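Local coordinates for protein BamaA.19900.a (Balamuthia mandrillaris, PDB 6VZZ) that probably phosphorylates glucose to glucose 6-phosphate at the expense of ATP, as a glucokinase of the actin-like ATPase superfamily that binds glucose, at residues A[183-188]-A[198-203]; A[148-152]-A[213-217]; A[324-329]-A[365-369]. One frame throughout, in Å; residues are numbered along the deposited sequence.

Contact 1 (A[183-188]-A[198-203]). With CA (calcium ion), chain E.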
# COMPACT_ATOMS: atom_id res chain seq x y z
N PRO A 183 -0.97 -13.30 -13.75
CA PRO A 183 -1.87 -12.12 -13.66
C PRO A 183 -2.37 -11.89 -12.23
O PRO A 183 -3.55 -12.05 -11.89
CB PRO A 183 -3.00 -12.48 -14.63
CG PRO A 183 -2.56 -13.71 -15.36
CD PRO A 183 -1.62 -14.42 -14.45
N ASP A 184 -1.43 -11.53 -11.36
CA ASP A 184 -1.71 -11.13 -9.99
C ASP A 184 -0.87 -9.89 -9.71
O ASP A 184 -0.29 -9.32 -10.64
CB ASP A 184 -1.43 -12.30 -9.02
CG ASP A 184 -2.37 -13.48 -9.25
OD1 ASP A 184 -3.60 -13.27 -9.39
OD2 ASP A 184 -1.88 -14.62 -9.31
N HIS A 185 -0.84 -9.43 -8.46
CA HIS A 185 -0.03 -8.25 -8.15
C HIS A 185 1.38 -8.67 -7.81
O HIS A 185 1.61 -9.73 -7.23
CB HIS A 185 -0.60 -7.45 -6.99
CG HIS A 185 -2.08 -7.26 -7.05
ND1 HIS A 185 -2.72 -6.82 -8.19
CD2 HIS A 185 -3.04 -7.44 -6.12
CE1 HIS A 185 -4.02 -6.74 -7.95
NE2 HIS A 185 -4.24 -7.12 -6.71
N TYR A 186 2.33 -7.81 -8.14
CA TYR A 186 3.73 -8.03 -7.80
C TYR A 186 4.29 -6.74 -7.22
O TYR A 186 4.05 -5.65 -7.77
CB TYR A 186 4.54 -8.50 -9.01
CG TYR A 186 4.22 -9.92 -9.43
CD1 TYR A 186 4.93 -10.99 -8.91
CD2 TYR A 186 3.18 -10.19 -10.32
CE1 TYR A 186 4.63 -12.29 -9.28
CE2 TYR A 186 2.88 -11.49 -10.69
CZ TYR A 186 3.61 -12.54 -10.16
OH TYR A 186 3.33 -13.83 -10.52
N LEU A 187 5.00 -6.86 -6.11
CA LEU A 187 5.68 -5.74 -5.48
C LEU A 187 7.09 -5.63 -6.06
O LEU A 187 7.79 -6.63 -6.20
CB LEU A 187 5.74 -5.94 -3.96
CG LEU A 187 6.38 -4.91 -3.04
CD1 LEU A 187 5.62 -3.60 -3.06
CD2 LEU A 187 6.45 -5.45 -1.62
N VAL A 188 7.49 -4.41 -6.42
CA VAL A 188 8.85 -4.16 -6.91
C VAL A 188 9.55 -3.21 -5.94
O VAL A 188 9.00 -2.16 -5.58
CB VAL A 188 8.84 -3.57 -8.33
CG1 VAL A 188 10.26 -3.27 -8.78
CG2 VAL A 188 8.15 -4.52 -9.30
N ALA A 198 7.19 0.24 -5.93
CA ALA A 198 6.01 0.35 -6.77
C ALA A 198 5.35 -1.02 -6.84
O ALA A 198 5.88 -2.01 -6.35
CB ALA A 198 6.37 0.88 -8.16
N THR A 199 4.17 -1.08 -7.46
CA THR A 199 3.43 -2.34 -7.54
C THR A 199 2.87 -2.54 -8.94
O THR A 199 2.24 -1.64 -9.49
CB THR A 199 2.28 -2.40 -6.53
OG1 THR A 199 2.80 -2.20 -5.21
CG2 THR A 199 1.57 -3.76 -6.58
N LEU A 200 3.10 -3.72 -9.50
CA LEU A 200 2.43 -4.16 -10.73
C LEU A 200 1.08 -4.74 -10.35
O LEU A 200 1.01 -5.72 -9.60
CB LEU A 200 3.29 -5.19 -11.47
CG LEU A 200 4.55 -4.68 -12.18
CD1 LEU A 200 5.53 -5.81 -12.45
CD2 LEU A 200 4.18 -3.99 -13.49
N LEU A 201 0.00 -4.14 -10.85
CA LEU A 201 -1.35 -4.48 -10.45
C LEU A 201 -2.07 -5.26 -11.55
O LEU A 201 -1.93 -4.95 -12.73
CB LEU A 201 -2.17 -3.22 -10.13
CG LEU A 201 -1.73 -2.33 -8.97
CD1 LEU A 201 -2.57 -1.08 -8.90
CD2 LEU A 201 -1.82 -3.10 -7.68
N SER A 202 -2.85 -6.26 -11.14
CA SER A 202 -3.78 -6.97 -12.00
C SER A 202 -5.18 -6.87 -11.40
O SER A 202 -5.62 -7.78 -10.69
CB SER A 202 -3.38 -8.45 -12.17
OG SER A 202 -2.45 -8.60 -13.23
N LEU A 203 -5.88 -5.79 -11.70
CA LEU A 203 -7.24 -5.60 -11.22
C LEU A 203 -8.24 -5.90 -12.34
O LEU A 203 -7.90 -6.53 -13.35
CB LEU A 203 -7.38 -4.17 -10.68
CG LEU A 203 -6.39 -3.72 -9.62
CD1 LEU A 203 -6.22 -2.20 -9.69
CD2 LEU A 203 -6.84 -4.14 -8.23
CA CA E . -5.71 -12.31 -10.75
O HOH W 1 -7.26 -10.61 -12.39
O HOH W 2 -6.53 -13.55 -8.94

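Contact 2 (A[148-152]-A[213-217])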
# COMPACT_ATOMS: atom_id res chain seq x y z
N GLU A 148 8.13 3.49 -10.89
CA GLU A 148 7.10 3.36 -11.91
C GLU A 148 7.72 3.01 -13.26
O GLU A 148 7.18 2.18 -14.01
CB GLU A 148 6.31 4.67 -11.97
CG GLU A 148 5.32 4.78 -13.12
CD GLU A 148 4.49 6.06 -13.05
OE1 GLU A 148 4.87 6.99 -12.29
OE2 GLU A 148 3.46 6.14 -13.75
N GLY A 149 8.87 3.60 -13.59
CA GLY A 149 9.57 3.22 -14.80
C GLY A 149 10.09 1.79 -14.76
O GLY A 149 10.06 1.07 -15.77
N THR A 150 10.57 1.35 -13.59
CA THR A 150 11.02 -0.03 -13.43
C THR A 150 9.90 -1.00 -13.78
O THR A 150 10.10 -1.98 -14.51
CB THR A 150 11.50 -0.27 -12.00
OG1 THR A 150 12.59 0.61 -11.69
CG2 THR A 150 11.96 -1.71 -11.83
N CYS A 151 8.70 -0.73 -13.27
CA CYS A 151 7.58 -1.63 -13.52
C CYS A 151 7.27 -1.73 -15.01
O CYS A 151 7.05 -2.83 -15.53
CB CYS A 151 6.36 -1.18 -12.72
SG CYS A 151 6.66 -1.32 -10.95
N TYR A 152 7.26 -0.60 -15.73
CA TYR A 152 7.01 -0.67 -17.16
C TYR A 152 8.10 -1.48 -17.85
O TYR A 152 7.83 -2.25 -18.78
CB TYR A 152 6.90 0.72 -17.77
CG TYR A 152 5.61 1.41 -17.44
CD1 TYR A 152 4.40 0.95 -17.95
CD2 TYR A 152 5.58 2.52 -16.60
CE1 TYR A 152 3.20 1.58 -17.66
CE2 TYR A 152 4.39 3.15 -16.29
CZ TYR A 152 3.21 2.68 -16.82
OH TYR A 152 2.03 3.31 -16.51
N GLN A 213 -1.15 -2.88 -14.81
CA GLN A 213 -1.19 -1.48 -14.44
C GLN A 213 -0.10 -1.21 -13.40
O GLN A 213 0.19 -2.06 -12.55
CB GLN A 213 -2.56 -1.09 -13.89
CG GLN A 213 -3.67 -1.10 -14.95
CD GLN A 213 -5.01 -0.66 -14.39
OE1 GLN A 213 -5.73 -1.44 -13.77
NE2 GLN A 213 -5.35 0.61 -14.60
N VAL A 214 0.53 -0.06 -13.51
CA VAL A 214 1.60 0.34 -12.60
C VAL A 214 1.03 1.32 -11.60
O VAL A 214 0.34 2.29 -11.97
CB VAL A 214 2.78 0.97 -13.37
CG1 VAL A 214 3.90 1.35 -12.42
CG2 VAL A 214 3.29 0.01 -14.43
N MET A 215 1.30 1.08 -10.31
CA MET A 215 0.98 2.06 -9.30
C MET A 215 2.26 2.57 -8.65
O MET A 215 2.97 1.79 -8.00
CB MET A 215 0.05 1.49 -8.25
CG MET A 215 -0.48 2.58 -7.34
SD MET A 215 -1.45 2.00 -5.96
CE MET A 215 -1.77 3.59 -5.16
N PRO A 216 2.58 3.86 -8.78
CA PRO A 216 3.75 4.39 -8.09
C PRO A 216 3.46 4.57 -6.61
O PRO A 216 2.32 4.79 -6.20
CB PRO A 216 4.00 5.74 -8.78
CG PRO A 216 2.68 6.13 -9.33
CD PRO A 216 1.93 4.86 -9.64
N MET A 217 4.51 4.45 -5.80
CA MET A 217 4.36 4.45 -4.36
C MET A 217 5.55 5.15 -3.70
O MET A 217 6.61 5.34 -4.31
CB MET A 217 4.21 3.03 -3.82
CG MET A 217 2.96 2.30 -4.27
SD MET A 217 2.87 0.61 -3.63
CE MET A 217 1.20 0.17 -4.11

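Contact 3 (A[324-329]-A[365-369])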
# COMPACT_ATOMS: atom_id res chain seq x y z
N CYS A 324 3.74 -7.06 1.48
CA CYS A 324 3.14 -8.26 0.91
C CYS A 324 1.79 -8.55 1.57
O CYS A 324 0.83 -8.93 0.90
CB CYS A 324 4.08 -9.46 1.08
SG CYS A 324 5.48 -9.51 -0.08
N ILE A 325 1.72 -8.37 2.89
CA ILE A 325 0.48 -8.60 3.61
C ILE A 325 -0.56 -7.56 3.24
O ILE A 325 -1.70 -7.90 2.87
CB ILE A 325 0.75 -8.61 5.12
CG1 ILE A 325 1.50 -9.90 5.50
CG2 ILE A 325 -0.54 -8.44 5.92
CD1 ILE A 325 2.02 -9.91 6.89
N GLY A 326 -0.19 -6.28 3.30
CA GLY A 326 -1.15 -5.23 3.03
C GLY A 326 -1.62 -5.21 1.59
O GLY A 326 -2.82 -5.04 1.32
N LEU A 327 -0.70 -5.39 0.64
CA LEU A 327 -1.04 -5.33 -0.78
C LEU A 327 -1.53 -6.66 -1.34
O LEU A 327 -2.08 -6.67 -2.44
CB LEU A 327 0.17 -4.84 -1.58
CG LEU A 327 0.57 -3.40 -1.23
CD1 LEU A 327 1.78 -2.94 -2.03
CD2 LEU A 327 -0.61 -2.44 -1.44
N GLN A 328 -1.36 -7.76 -0.60
CA GLN A 328 -1.82 -9.07 -1.05
C GLN A 328 -1.23 -9.42 -2.42
O GLN A 328 -1.93 -9.88 -3.32
CB GLN A 328 -3.34 -9.15 -1.09
CG GLN A 328 -4.00 -9.21 0.27
CD GLN A 328 -3.66 -10.48 1.03
OE1 GLN A 328 -4.15 -11.56 0.69
NE2 GLN A 328 -2.82 -10.36 2.06
N VAL A 329 0.08 -9.19 -2.56
CA VAL A 329 0.77 -9.53 -3.80
C VAL A 329 1.01 -11.03 -3.88
O VAL A 329 0.96 -11.76 -2.88
CB VAL A 329 2.09 -8.75 -3.94
CG1 VAL A 329 1.84 -7.24 -3.93
CG2 VAL A 329 3.08 -9.17 -2.83
N TRP A 365 0.01 -16.46 5.62
CA TRP A 365 -0.47 -15.74 4.44
C TRP A 365 0.64 -15.51 3.42
O TRP A 365 0.35 -15.38 2.22
CB TRP A 365 -1.08 -14.39 4.82
CG TRP A 365 -2.34 -14.46 5.61
CD1 TRP A 365 -2.89 -15.56 6.18
CD2 TRP A 365 -3.21 -13.36 5.92
NE1 TRP A 365 -4.05 -15.23 6.84
CE2 TRP A 365 -4.27 -13.89 6.70
CE3 TRP A 365 -3.20 -12.00 5.62
CZ2 TRP A 365 -5.32 -13.09 7.17
CZ3 TRP A 365 -4.24 -11.20 6.10
CH2 TRP A 365 -5.28 -11.75 6.87
N ILE A 366 1.89 -15.41 3.85
CA ILE A 366 2.97 -15.09 2.93
C ILE A 366 3.87 -16.29 2.66
O ILE A 366 4.91 -16.14 2.01
CB ILE A 366 3.79 -13.89 3.42
CG1 ILE A 366 4.23 -14.09 4.87
CG2 ILE A 366 2.97 -12.61 3.26
CD1 ILE A 366 5.10 -12.96 5.42
N GLU A 367 3.49 -17.49 3.12
CA GLU A 367 4.32 -18.67 2.90
C GLU A 367 4.55 -18.94 1.41
O GLU A 367 5.62 -19.44 1.04
CB GLU A 367 3.69 -19.89 3.58
N ASP A 368 3.59 -18.60 0.55
CA ASP A 368 3.66 -18.95 -0.86
C ASP A 368 3.94 -17.74 -1.76
O ASP A 368 3.58 -17.72 -2.94
CB ASP A 368 2.37 -19.65 -1.29
CG ASP A 368 2.25 -21.06 -0.69
OD1 ASP A 368 3.24 -21.84 -0.79
OD2 ASP A 368 1.19 -21.38 -0.10
N ILE A 369 4.61 -16.73 -1.22
CA ILE A 369 4.97 -15.54 -1.97
C ILE A 369 6.28 -15.80 -2.70
O ILE A 369 7.26 -16.25 -2.08
CB ILE A 369 5.08 -14.33 -1.04
CG1 ILE A 369 3.69 -14.01 -0.46
CG2 ILE A 369 5.70 -13.12 -1.74
CD1 ILE A 369 3.32 -12.55 -0.53

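Contact 1 (A[183-188]-A[198-203])
Strands 186-191 and 195-201 form an antiparallel beta hairpin inside the six-stranded mixed sheet of this glucokinase, and residues 183-188 and 198-203 pair across its open end. The strand axes run antiparallel, 4.7 Å apart at closest approach. Tyr186 with Leu200 and Val188 with Ala198 are hydrogen-bonded pairs, each closed by two backbone bonds; Leu187 and Thr199 form the non-hydrogen-bonded pair between them, on the face covered by Leu323 and Leu327 of helix 303-327. Val188, Ala198 and Leu200 lie on the other face, against helix 146-159.

On the N-terminal side of Tyr186 a side chain takes over the pairing. His185 sets its CG beside its own backbone N (chi1 -44°), which brings the ring alongside Leu201 and Ser202. The backbone N of Ser202 lies in the ring plane and gives its hydrogen to His185 ND1 at 3.0 Å, almost straight (172°). Leu201 CD2 sits over one face of that imidazole, 4.2 Å from its centroid, in a CH-pi contact. Met215 of the second subunit also packs on His185.

Just before the strand, at the hairpin's open end, calcium is held by Pro183 O at 2.5 Å and Asp184 OD1 at 2.7 Å, with two waters. Asp184 OD2 forms a salt bridge with Arg330. Because ND1 accepts a hydrogen, it should be the unprotonated ring nitrogen; a neutral His185 would then carry its proton on NE2.

Contact 2 (A[148-152]-A[213-217])
Val214 packs both methyls against the helix residues Glu148, Cys151 and Tyr152. This is helix-on-sheet packing of an alpha/beta fold: helix 146-159 lies along one face of the six-stranded sheet, here over its outermost strand within the chain, 213-216, and runs nearly antiparallel to it. The short axes are 8.1 Å apart at 162°. Val214 CG1, anti to the backbone N (chi1 -179°), meets Cys151 CB at 3.5 Å and also touches Glu148 CG and the Glu148 carbonyl oxygen. CG2, on the other branch, makes a CH-pi contact with the Tyr152 ring.

Glu148 supplies the remaining touch. Its aliphatic part runs alongside the Pro216 ring, both pointing the same way, with OE1 3.8 Å from Pro216 CG. OE1 also accepts a hydrogen bond from the backbone N of Asn145, a glucose-pocket residue just before the helix, which the extended glutamate reaches while its methylenes pack on Val214 and Pro216.

Further out, Cys151 also rests on Val188, Ala198 and Leu200, so the helix spans three adjacent strands. Strand 213-216 is fixed to its neighbour by backbone bonds of Gln213 with Leu201 and Met215 with Thr199. Gln213, whose side chain leaves the strand away from the helix, hydrogen-bonds through OE1 to NE2 of Gln213 of the second subunit. Against Tyr152, Val214 CG2 stands 3.5 Å above the ring plane, over its centre.

Contact 3 (A[324-329]-A[365-369])
The end of helix 303-327 meets a short, weakly bonded helical turn at 365-366 that runs into a type I beta turn from Ile366 to Ile369, with CA atoms of Ile325 and Ile366 7.0 Å apart. No hydrogen bond crosses between the segments, and the contact is mainly apolar. Cys324 CB faces two isoleucine methyls that lie side by side, Ile369 CD1 at 3.6 Å and Ile366 CG2 at 4.0 Å. Ile325 CG1 meets Ile366 CG2 at 3.8 Å, the two side chains crossing at a slant. Ile366 has CG1 between its backbone N and carbonyl carbon (chi1 52°), which leaves CG2 as the branch facing the helix. The tip of Ile369, CD1, reaches on to Val329, touching its carbonyl oxygen and CG2. Phe357 packs on both Cys324 and Ile366.

Gln328, just beyond the helix and with positive phi, bends its chain back so that NE2 donates to Ile325 O at 2.8 Å, nearly straight (175°) and on a lone pair. The same nitrogen lies 3.9 Å from Trp365 CE3, the amide and ring planes 82° apart. Arg104 of the second subunit makes a cation-pi contact with Trp365; Thr115 and His221 of that subunit's glucose pocket also meet it, His221 edge-to-face. The Gln328 side chain therefore satisfies a carbonyl near the helix end, while the indole reaches across the dimer interface, its nearest atoms about 4 Å from a bound glucose.

How the contacts relate
From the N terminus, helix 146-159 comes first, and contact 2 closes the long loop from 148-152 to 213-217. Contact 1, 183-188 with 198-203, is nested wholly inside that loop as a hairpin. Contact 3 follows in series, opening at 324-329 and closing at 365-369. Contacts 1 and 2 share one sheet, since strands 195-201 and 213-216 are neighbours in it, and their centres lie 9 Å apart. Helix 146-159 covers one face of this part of the sheet and the end of helix 303-327 the other, where Leu327 CD1 packs on Thr199 OG1 and on Met217 CE. Contact 3 ties that end to the turn leading into strand 370-374. All three touch the second subunit.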